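Local coordinates for suppressor of fused family protein (Neisseria gonorrhoeae, PDB 3K5J), which is of unknown function but resembles the N-terminal domain of human Suppressor of fused and may act, like it, through protein binding, at residues Q65-I70 with F138-I143; H116-L121 with E158-F163; R148-T153 with S177-A182. One frame throughout, in Å; residues are numbered along the deposited sequence. Where two conformers were deposited one is given.

Interaction 1 (Q65-I70 with F138-I143)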
loop_
_atom_site.group_PDB
_atom_site.type_symbol
_atom_site.label_atom_id
_atom_site.label_comp_id
_atom_site.label_asym_id
_atom_site.label_seq_id
_atom_site.Cartn_x
_atom_site.Cartn_y
_atom_site.Cartn_z
ATOM N N GLN A 65 3.840 6.927 -9.209
ATOM C CA GLN A 65 3.468 5.650 -8.616
ATOM C C GLN A 65 2.190 5.822 -7.764
ATOM O O GLN A 65 1.896 6.909 -7.278
ATOM C CB GLN A 65 4.594 5.002 -7.793
ATOM C CG GLN A 65 5.204 5.965 -6.763
ATOM C CD GLN A 65 6.588 6.448 -7.096
ATOM O OE1 GLN A 65 7.016 6.373 -8.250
ATOM N NE2 GLN A 65 7.281 6.994 -6.098
ATOM N N GLU A 66 1.500 4.701 -7.644
ATOM C CA GLU A 66 0.412 4.481 -6.704
ATOM C C GLU A 66 0.854 3.441 -5.684
ATOM O O GLU A 66 1.908 2.806 -5.849
ATOM C CB GLU A 66 -0.820 3.955 -7.423
ATOM C CG GLU A 66 -1.389 4.851 -8.503
ATOM C CD GLU A 66 -1.970 6.189 -8.092
ATOM O OE1 GLU A 66 -2.125 6.440 -6.874
ATOM O OE2 GLU A 66 -2.255 7.013 -9.018
ATOM N N PHE A 67 0.021 3.247 -4.656
ATOM C CA PHE A 67 0.345 2.369 -3.538
ATOM C C PHE A 67 -0.842 1.443 -3.246
ATOM O O PHE A 67 -2.007 1.827 -3.425
ATOM C CB PHE A 67 0.664 3.199 -2.299
ATOM C CG PHE A 67 1.825 4.138 -2.493
ATOM C CD1 PHE A 67 3.130 3.650 -2.442
ATOM C CD2 PHE A 67 1.632 5.442 -2.874
ATOM C CE1 PHE A 67 4.187 4.488 -2.673
ATOM C CE2 PHE A 67 2.718 6.270 -3.147
ATOM C CZ PHE A 67 3.981 5.796 -3.054
ATOM N N PHE A 68 -0.578 0.236 -2.747
ATOM C CA PHE A 68 -1.656 -0.643 -2.346
ATOM C C PHE A 68 -1.350 -1.390 -1.060
ATOM O O PHE A 68 -0.188 -1.649 -0.719
ATOM C CB PHE A 68 -2.047 -1.646 -3.465
ATOM C CG PHE A 68 -0.987 -2.601 -3.840
ATOM C CD1 PHE A 68 -0.904 -3.830 -3.177
ATOM C CD2 PHE A 68 -0.104 -2.338 -4.854
ATOM C CE1 PHE A 68 0.095 -4.738 -3.498
ATOM C CE2 PHE A 68 0.872 -3.261 -5.183
ATOM C CZ PHE A 68 0.987 -4.456 -4.511
ATOM N N ILE A 69 -2.429 -1.768 -0.379
ATOM C CA ILE A 69 -2.418 -2.521 0.887
ATOM C C ILE A 69 -3.161 -3.832 0.646
ATOM O O ILE A 69 -4.285 -3.813 0.078
ATOM C CB ILE A 69 -3.105 -1.729 2.012
ATOM C CG1 ILE A 69 -2.393 -0.412 2.299
ATOM C CG2 ILE A 69 -3.241 -2.584 3.284
ATOM C CD1 ILE A 69 -3.216 0.660 3.023
ATOM N N ILE A 70 -2.548 -4.931 1.080
ATOM C CA ILE A 70 -3.185 -6.260 1.031
ATOM C C ILE A 70 -3.674 -6.584 2.438
ATOM O O ILE A 70 -2.883 -6.640 3.372
ATOM C CB ILE A 70 -2.260 -7.391 0.489
ATOM C CG1 ILE A 70 -1.428 -6.940 -0.719
ATOM C CG2 ILE A 70 -3.070 -8.665 0.229
ATOM C CD1 ILE A 70 -0.390 -7.985 -1.162
ATOM N N PHE A 138 3.249 0.241 -6.227
ATOM C CA PHE A 138 4.085 -0.228 -5.133
ATOM C C PHE A 138 3.253 -0.742 -3.965
ATOM O O PHE A 138 2.176 -0.237 -3.667
ATOM C CB PHE A 138 5.060 0.882 -4.630
ATOM C CG PHE A 138 6.078 1.339 -5.633
ATOM C CD1 PHE A 138 6.473 0.557 -6.698
ATOM C CD2 PHE A 138 6.583 2.611 -5.534
ATOM C CE1 PHE A 138 7.438 1.019 -7.569
ATOM C CE2 PHE A 138 7.531 3.086 -6.448
ATOM C CZ PHE A 138 7.931 2.270 -7.463
ATOM N N TRP A 139 3.817 -1.727 -3.272
ATOM C CA TRP A 139 3.192 -2.419 -2.147
ATOM C C TRP A 139 3.583 -1.785 -0.822
ATOM O O TRP A 139 4.765 -1.590 -0.521
ATOM C CB TRP A 139 3.668 -3.864 -2.193
ATOM C CG TRP A 139 3.191 -4.768 -1.157
ATOM C CD1 TRP A 139 2.024 -4.697 -0.480
ATOM C CD2 TRP A 139 3.806 -5.992 -0.768
ATOM N NE1 TRP A 139 1.873 -5.782 0.344
ATOM C CE2 TRP A 139 2.959 -6.599 0.182
ATOM C CE3 TRP A 139 4.994 -6.633 -1.105
ATOM C CZ2 TRP A 139 3.251 -7.827 0.762
ATOM C CZ3 TRP A 139 5.300 -7.835 -0.515
ATOM C CH2 TRP A 139 4.434 -8.419 0.397
ATOM N N LEU A 140 2.578 -1.406 -0.048
ATOM C CA LEU A 140 2.750 -0.977 1.334
ATOM C C LEU A 140 2.758 -2.231 2.249
ATOM O O LEU A 140 1.708 -2.726 2.647
ATOM C CB LEU A 140 1.633 -0.016 1.705
ATOM C CG LEU A 140 1.621 1.330 0.988
ATOM C CD1 LEU A 140 0.365 2.112 1.267
ATOM C CD2 LEU A 140 2.878 2.126 1.272
ATOM N N LEU A 141 3.955 -2.715 2.550
ATOM C CA LEU A 141 4.137 -3.946 3.305
ATOM C C LEU A 141 4.230 -3.597 4.804
ATOM O O LEU A 141 5.147 -2.870 5.200
ATOM C CB LEU A 141 5.437 -4.617 2.851
ATOM C CG LEU A 141 5.991 -5.744 3.725
ATOM C CD1 LEU A 141 4.940 -6.846 3.902
ATOM C CD2 LEU A 141 7.295 -6.269 3.112
ATOM N N PRO A 142 3.299 -4.082 5.648
ATOM C CA PRO A 142 3.453 -3.769 7.085
ATOM C C PRO A 142 4.697 -4.391 7.691
ATOM O O PRO A 142 5.009 -5.559 7.417
ATOM C CB PRO A 142 2.185 -4.353 7.723
ATOM C CG PRO A 142 1.266 -4.676 6.603
ATOM C CD PRO A 142 2.105 -4.889 5.375
ATOM N N ILE A 143 5.422 -3.594 8.491
ATOM C CA ILE A 143 6.596 -4.096 9.176
ATOM C C ILE A 143 6.472 -3.844 10.677
ATOM O O ILE A 143 5.731 -2.970 11.107
ATOM C CB ILE A 143 7.912 -3.473 8.622
ATOM C CG1 ILE A 143 8.042 -1.992 8.906
ATOM C CG2 ILE A 143 8.067 -3.760 7.083
ATOM C CD1 ILE A 143 9.425 -1.365 8.524
HETATM O O HOH W 1 -0.011 -4.903 2.398
#
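Phe67 and Phe68 pair with Phe138 and Trp139 as neighbouring parallel strands in the mixed beta sheet of this Sufu-like fold. Three backbone bonds tie them. Phe138 N donates to Glu66 O at 2.9 Å, Phe68 N to Phe138 O, and Leu140 N to Phe68 O. Phe67 CA adds a C-H...O contact to Phe138 O at 3.2 Å. On the face bearing Phe67 and Phe138, Leu140 CD1 lies 3.7 Å from Phe67 CB. Gln65 crosses the Phe138 ring obliquely at its CD2-CE2 side, CD 3.6 Å from CE2 and amide turned 44° from the ring; its NE2 bonds to Phe96 O. On the face bearing Phe68 and Trp139, Phe68 CG sits between its backbone N and carbonyl carbon (chi1 64°). This folds the ring over the partner strand, with Trp139 CA 4.0 Å from its centroid. The ring lies nearly parallel to the Trp139 pyrrole ring, but they barely overlap. Beyond, water 1 accepts from Ile70 N and Trp139 NE1 and lies 2.8 Å from Leu140 O, bridging the strands. Strand 52-57 flanks 65-70, and strand 116-120 flanks 138-143. Helix 77-91 packs against Ile69 and Leu140, while Pro122 and Pro124 cover Phe68 and Trp139.

Interaction 2 (H116-L121 with E158-F163). With SO4 (sulfate ion), chain E.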
loop_
_atom_site.group_PDB
_atom_site.type_symbol
_atom_site.label_atom_id
_atom_site.label_comp_id
_atom_site.label_asym_id
_atom_site.label_seq_id
_atom_site.Cartn_x
_atom_site.Cartn_y
_atom_site.Cartn_z
ATOM N N HIS A 116 4.022 0.878 10.675
ATOM C CA HIS A 116 4.793 1.335 9.529
ATOM C C HIS A 116 4.575 0.421 8.343
ATOM O O HIS A 116 4.426 -0.781 8.509
ATOM C CB HIS A 116 6.303 1.348 9.832
ATOM C CG HIS A 116 6.693 2.217 10.977
ATOM N ND1 HIS A 116 6.619 1.759 12.271
ATOM C CD2 HIS A 116 7.164 3.494 11.032
ATOM C CE1 HIS A 116 7.034 2.724 13.081
ATOM N NE2 HIS A 116 7.372 3.783 12.359
ATOM N N PHE A 117 4.716 0.995 7.159
ATOM C CA PHE A 117 4.862 0.241 5.916
ATOM C C PHE A 117 6.260 0.446 5.363
ATOM O O PHE A 117 6.826 1.499 5.522
ATOM C CB PHE A 117 3.897 0.760 4.838
ATOM C CG PHE A 117 2.415 0.644 5.166
ATOM C CD1 PHE A 117 1.814 -0.597 5.405
ATOM C CD2 PHE A 117 1.595 1.761 5.092
ATOM C CE1 PHE A 117 0.464 -0.703 5.612
ATOM C CE2 PHE A 117 0.246 1.658 5.315
ATOM C CZ PHE A 117 -0.323 0.423 5.578
ATOM N N LEU A 118 6.755 -0.573 4.700
ATOM C CA LEU A 118 7.914 -0.482 3.820
ATOM C C LEU A 118 7.440 -0.462 2.371
ATOM O O LEU A 118 6.732 -1.371 1.940
ATOM C CB LEU A 118 8.841 -1.664 3.992
ATOM C CG LEU A 118 10.096 -1.756 3.094
ATOM C CD1 LEU A 118 11.010 -0.526 3.281
ATOM C CD2 LEU A 118 10.842 -3.098 3.243
ATOM N N ILE A 119 7.771 0.606 1.656
ATOM C CA ILE A 119 7.359 0.768 0.234
ATOM C C ILE A 119 8.198 -0.225 -0.570
ATOM O O ILE A 119 9.432 -0.133 -0.603
ATOM C CB ILE A 119 7.522 2.208 -0.274
ATOM C CG1 ILE A 119 6.648 3.169 0.557
ATOM C CG2 ILE A 119 7.161 2.248 -1.752
ATOM C CD1 ILE A 119 6.821 4.628 0.282
ATOM N N SER A 120 7.514 -1.190 -1.157
ATOM C CA SER A 120 8.120 -2.349 -1.792
ATOM C C SER A 120 7.660 -2.598 -3.220
ATOM O O SER A 120 6.578 -2.155 -3.615
ATOM C CB SER A 120 7.809 -3.586 -0.956
ATOM O OG SER A 120 8.225 -3.432 0.394
ATOM N N LEU A 121 8.464 -3.335 -3.976
ATOM C CA LEU A 121 7.988 -3.844 -5.248
ATOM C C LEU A 121 6.848 -4.838 -4.976
ATOM O O LEU A 121 6.769 -5.421 -3.883
ATOM C CB LEU A 121 9.110 -4.509 -6.022
ATOM C CG LEU A 121 10.211 -3.603 -6.514
ATOM C CD1 LEU A 121 11.392 -4.382 -7.086
ATOM C CD2 LEU A 121 9.681 -2.522 -7.507
ATOM N N GLU A 158 19.084 -5.708 3.366
ATOM C CA GLU A 158 19.294 -6.682 4.456
ATOM C C GLU A 158 17.951 -7.112 5.060
ATOM O O GLU A 158 17.715 -8.290 5.354
ATOM C CB GLU A 158 20.189 -6.162 5.574
ATOM C CG GLU A 158 21.666 -5.971 5.290
ATOM C CD GLU A 158 22.270 -5.168 6.444
ATOM O OE1 GLU A 158 22.213 -5.719 7.571
ATOM O OE2 GLU A 158 22.701 -3.989 6.247
ATOM N N LEU A 159 17.069 -6.151 5.259
ATOM C CA LEU A 159 15.732 -6.494 5.815
ATOM C C LEU A 159 14.939 -7.381 4.847
ATOM O O LEU A 159 14.339 -8.382 5.256
ATOM C CB LEU A 159 14.911 -5.254 6.201
ATOM C CG LEU A 159 13.547 -5.560 6.882
ATOM C CD1 LEU A 159 13.753 -6.354 8.206
ATOM C CD2 LEU A 159 12.797 -4.253 7.102
ATOM N N GLU A 160 14.974 -7.052 3.558
ATOM C CA GLU A 160 14.244 -7.846 2.590
ATOM C C GLU A 160 14.800 -9.278 2.523
ATOM O O GLU A 160 14.039 -10.257 2.403
ATOM C CB GLU A 160 14.214 -7.129 1.237
ATOM C CG GLU A 160 13.254 -5.928 1.273
ATOM C CD GLU A 160 13.135 -5.156 -0.035
ATOM O OE1 GLU A 160 14.075 -5.257 -0.851
ATOM O OE2 GLU A 160 12.087 -4.462 -0.262
ATOM N N THR A 161 16.107 -9.438 2.736
ATOM C CA THR A 161 16.653 -10.793 2.859
ATOM C C THR A 161 16.056 -11.552 4.029
ATOM O O THR A 161 15.658 -12.719 3.879
ATOM C CB THR A 161 18.167 -10.716 2.989
ATOM O OG1 THR A 161 18.684 -10.199 1.756
ATOM C CG2 THR A 161 18.750 -12.093 3.288
ATOM N N LYS A 162 15.970 -10.893 5.179
ATOM C CA LYS A 162 15.367 -11.477 6.374
ATOM C C LYS A 162 13.910 -11.853 6.081
ATOM O O LYS A 162 13.452 -12.930 6.504
ATOM C CB LYS A 162 15.473 -10.535 7.587
ATOM C CG LYS A 162 16.892 -10.333 8.201
ATOM N N PHE A 163 13.199 -11.021 5.321
ATOM C CA PHE A 163 11.806 -11.325 4.960
ATOM C C PHE A 163 11.658 -12.568 4.104
ATOM O O PHE A 163 10.828 -13.430 4.386
ATOM C CB PHE A 163 11.160 -10.158 4.203
ATOM C CG PHE A 163 10.843 -8.951 5.045
ATOM C CD1 PHE A 163 10.814 -8.988 6.442
ATOM C CD2 PHE A 163 10.548 -7.733 4.429
ATOM C CE1 PHE A 163 10.494 -7.896 7.171
ATOM C CE2 PHE A 163 10.190 -6.653 5.209
ATOM C CZ PHE A 163 10.205 -6.744 6.570
HETATM S S SO4 E . 9.439 7.611 11.678
HETATM O O1 SO4 E . 9.920 7.495 13.067
HETATM O O2 SO4 E . 10.569 8.151 10.940
HETATM O O3 SO4 E . 9.085 6.236 11.202
HETATM O O4 SO4 E . 8.335 8.588 11.629
HETATM O O HOH W 2 11.730 -1.654 -0.334
HETATM O O HOH W 3 9.809 -5.746 0.730
HETATM O O HOH W 4 11.205 -3.997 -2.929
#
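Leu118 of strand 116-120 reaches toward helix 156-166 and meets Leu159, Glu160 and Phe163 there. The two elements run almost at right angles, 99° between their directions. Their axes stay 11.9 Å apart, so side chains and water span the gap. The packed part is mainly apolar and centres on one methyl group. Leu118 CG is anti to the backbone N (chi1 178°), which carries CD2 out to the helix. CD2 lies 4.1 Å from Phe163 CE2, approaching the ring obliquely. It is also 4.5 Å from Leu159 CD2, a looser touch. The same methyl lies 4.0 Å from Glu160 OE2, so the carboxylate borders the apolar patch. Phe163 and Leu159 are one helical turn apart. Around this patch, Leu141 and Ile143 press on Phe163, and Phe150 and Glu147 on Leu159.

The other part of the contact is watery. Glu160 extends its chain beyond CG and brings OE2 beside the end of the strand. OE2 stays 4.1 Å from Ser120 OG, and three waters make the connection instead. Water 2 donates to both Ile119 O and OE2. In the Ser120 conformer described, water 3 donates to Ser120 OG and to OE2, the latter at 2.8 Å, and the hydroxyl donates to Leu118 O at 3.0 Å, from above the carbonyl plane. Water 4 donates to OE2 and accepts from Leu121 N at 3.0 Å. At the other end of the strand, His116 NE2 makes a weak bond to a sulfate, which Arg148 and Asn103 also bind.

One carboxylate oxygen thus receives three water bonds and no direct bond from the strand. This would suit a charged Glu160. The helix is therefore joined to the sheet by a small apolar patch and a hydrated carboxylate.

Interaction 3 (R148-T153 with S177-A182). With SO4 (sulfate ion), chain E; SO4 (sulfate ion), chain D.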
loop_
_atom_site.group_PDB
_atom_site.type_symbol
_atom_site.label_atom_id
_atom_site.label_comp_id
_atom_site.label_asym_id
_atom_site.label_seq_id
_atom_site.Cartn_x
_atom_site.Cartn_y
_atom_site.Cartn_z
ATOM N N ARG A 148 11.278 -1.670 11.848
ATOM C CA ARG A 148 11.448 -0.266 11.499
ATOM C C ARG A 148 12.730 0.273 12.114
ATOM O O ARG A 148 13.525 0.952 11.459
ATOM C CB ARG A 148 10.251 0.559 11.962
ATOM C CG ARG A 148 10.477 2.067 12.018
ATOM C CD ARG A 148 10.749 2.663 10.646
ATOM N NE ARG A 148 11.022 4.092 10.778
ATOM C CZ ARG A 148 12.235 4.619 10.749
ATOM N NH1 ARG A 148 13.279 3.828 10.569
ATOM N NH2 ARG A 148 12.398 5.939 10.899
ATOM N N LEU A 149 12.914 -0.020 13.400
ATOM C CA LEU A 149 14.131 0.457 14.094
ATOM C C LEU A 149 15.399 -0.091 13.447
ATOM O O LEU A 149 16.410 0.647 13.278
ATOM C CB LEU A 149 14.067 0.110 15.587
ATOM C CG LEU A 149 15.311 0.554 16.371
ATOM C CD1 LEU A 149 15.435 2.061 16.368
ATOM C CD2 LEU A 149 15.220 -0.008 17.785
ATOM N N PHE A 150 15.393 -1.364 13.094
ATOM C CA PHE A 150 16.475 -2.014 12.403
ATOM C C PHE A 150 16.916 -1.220 11.187
ATOM O O PHE A 150 18.083 -1.153 10.924
ATOM C CB PHE A 150 16.040 -3.459 12.055
ATOM C CG PHE A 150 17.007 -4.265 11.258
ATOM C CD1 PHE A 150 16.926 -4.293 9.900
ATOM C CD2 PHE A 150 17.915 -5.101 11.871
ATOM C CE1 PHE A 150 17.769 -5.054 9.157
ATOM C CE2 PHE A 150 18.753 -5.856 11.118
ATOM C CZ PHE A 150 18.662 -5.836 9.764
ATOM N N LEU A 151 15.997 -0.592 10.474
ATOM C CA LEU A 151 16.317 0.130 9.242
ATOM C C LEU A 151 17.091 1.421 9.461
ATOM O O LEU A 151 17.651 1.988 8.518
ATOM C CB LEU A 151 15.043 0.372 8.421
ATOM C CG LEU A 151 14.450 -0.869 7.748
ATOM C CD1 LEU A 151 13.082 -0.559 7.158
ATOM C CD2 LEU A 151 15.406 -1.395 6.660
ATOM N N ASN A 152 17.189 1.841 10.705
ATOM C CA ASN A 152 18.067 2.970 11.023
ATOM C C ASN A 152 19.537 2.665 10.889
ATOM O O ASN A 152 20.331 3.595 10.686
ATOM C CB ASN A 152 17.782 3.457 12.437
ATOM C CG ASN A 152 16.480 4.187 12.514
ATOM O OD1 ASN A 152 15.979 4.647 11.491
ATOM N ND2 ASN A 152 15.919 4.316 13.712
ATOM N N THR A 153 19.921 1.410 11.038
ATOM C CA THR A 153 21.358 1.045 10.988
ATOM C C THR A 153 21.657 -0.139 10.077
ATOM O O THR A 153 22.738 -0.751 10.136
ATOM C CB THR A 153 21.885 0.724 12.399
ATOM O OG1 THR A 153 21.220 -0.448 12.914
ATOM C CG2 THR A 153 21.657 1.920 13.319
ATOM N N SER A 177 8.375 -10.785 14.443
ATOM C CA SER A 177 9.475 -10.017 13.846
ATOM C C SER A 177 10.546 -10.922 13.287
ATOM O O SER A 177 10.772 -12.024 13.804
ATOM C CB SER A 177 10.144 -9.107 14.852
ATOM O OG SER A 177 9.336 -7.998 15.116
ATOM N N THR A 178 11.243 -10.434 12.257
ATOM C CA THR A 178 12.364 -11.132 11.626
ATOM C C THR A 178 13.725 -10.661 12.122
ATOM O O THR A 178 14.752 -11.183 11.678
ATOM C CB THR A 178 12.328 -10.950 10.114
ATOM O OG1 THR A 178 12.491 -9.557 9.757
ATOM C CG2 THR A 178 11.080 -11.557 9.557
ATOM N N VAL A 179 13.731 -9.683 12.995
ATOM C CA VAL A 179 14.985 -9.126 13.488
ATOM C C VAL A 179 14.857 -8.907 14.988
ATOM O O VAL A 179 13.757 -8.841 15.549
ATOM C CB VAL A 179 15.352 -7.799 12.787
ATOM C CG1 VAL A 179 15.500 -7.958 11.257
ATOM C CG2 VAL A 179 14.386 -6.729 13.195
ATOM N N TRP A 180 16.010 -8.870 15.647
ATOM C CA TRP A 180 16.097 -8.635 17.080
ATOM C C TRP A 180 17.312 -7.753 17.327
ATOM O O TRP A 180 18.376 -7.997 16.732
ATOM C CB TRP A 180 16.264 -9.952 17.882
ATOM C CG TRP A 180 16.484 -9.646 19.327
ATOM C CD1 TRP A 180 15.517 -9.303 20.272
ATOM C CD2 TRP A 180 17.747 -9.533 19.975
ATOM N NE1 TRP A 180 16.140 -9.000 21.461
ATOM C CE2 TRP A 180 17.499 -9.133 21.306
ATOM C CE3 TRP A 180 19.068 -9.692 19.545
ATOM C CZ2 TRP A 180 18.531 -8.925 22.221
ATOM C CZ3 TRP A 180 20.106 -9.502 20.473
ATOM C CH2 TRP A 180 19.823 -9.128 21.789
ATOM N N GLN A 181 17.174 -6.734 18.142
ATOM C CA GLN A 181 18.383 -5.940 18.497
ATOM C C GLN A 181 18.567 -5.839 20.005
ATOM O O GLN A 181 17.593 -5.699 20.734
ATOM C CB GLN A 181 18.327 -4.537 17.870
ATOM C CG GLN A 181 18.473 -4.546 16.340
ATOM C CD GLN A 181 18.459 -3.135 15.731
ATOM O OE1 GLN A 181 17.508 -2.377 15.913
ATOM N NE2 GLN A 181 19.530 -2.783 15.025
ATOM N N ALA A 182 19.841 -5.867 20.441
ATOM C CA ALA A 182 20.224 -5.843 21.874
ATOM C C ALA A 182 19.872 -4.526 22.572
ATOM O O ALA A 182 19.518 -3.536 21.891
HETATM S S SO4 E . 9.439 7.611 11.678
HETATM O O1 SO4 E . 9.920 7.495 13.067
HETATM O O2 SO4 E . 10.569 8.151 10.940
HETATM O O3 SO4 E . 9.085 6.236 11.202
HETATM O O4 SO4 E . 8.335 8.588 11.629
HETATM S S SO4 D . 7.969 -6.469 17.871
HETATM O O1 SO4 D . 8.690 -6.506 19.120
HETATM O O2 SO4 D . 8.556 -5.536 16.980
HETATM O O3 SO4 D . 8.115 -7.843 17.320
HETATM O O4 SO4 D . 6.526 -6.206 18.087
HETATM O O HOH W 5 18.827 0.255 14.367
#
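Phe150 and Val179 mark the closest backbone approach, CA atoms 7.3 Å apart, where helix 145-150 and the type I turn from Phe150 to Thr153 face an irregular C-terminal segment. Direct hydrogen bonds between the two segments are absent; the contact combines a CH-pi interaction, packing of the Gln181 amide and a water.

Val179 CG1 stands over the centre of the Phe150 ring, 3.8 Å from its centroid and 10° off the ring normal. The ring is carried toward Val179 because Phe150 CG is anti to its backbone N (chi1 176°). The second methyl, CG2, rests beside the stem of the same side chain, 3.8 Å from Phe150 CB.

Gln181 extends beyond CG and brings its amide obliquely across the start of the turn. OE1 comes 3.7 Å from Leu149 CG and also lies near Phe150 N. NE2 faces Thr153 OG1 at 3.6 Å, and water 5 links them. This water donates to Leu149 O at 2.7 Å, accepts from Gln181 NE2, and bonds Thr153 OG1.

Segment 148-153 also holds a sulfate, probably from the crystallisation liquor. In the conformer described, Arg148 presents a guanidinium edge to it, NE bonding O3 and NH2 bonding O2, while NH1 reaches Asn152 OD1 at 3.0 Å and ties the arginine to the turn.

Phe150 also stacks with His154. Thr178 settles against Lys162, Phe163 and Ala166 of helix 156-166 and bonds Glu147. Arg148 and Leu151 pack on Ile143 of strand 135-143 and on Thr101 of strand 101-103.

Interaction 1 is core, with its centre about 2 Å from that of the chain, and relies on strand hydrogen bonding and aromatic packing. Interaction 2 is also buried but lies farther out. It joins the same sheet to helix 156-166; strand 116-120 pairs with strand 135-143 through Trp139 N to Ser120 O and Leu118 N to Leu141 O. Interaction 3 is at the surface, about 21 Å from the chain centre, where a CH-pi contact, the packing of a glutamine amide and a water share the work. It meets interaction 2 at Thr178, Leu151 and a shared sulfate, and interaction 1 at Ile143. Direct backbone bonding thus gives way outward to side-chain and water contacts.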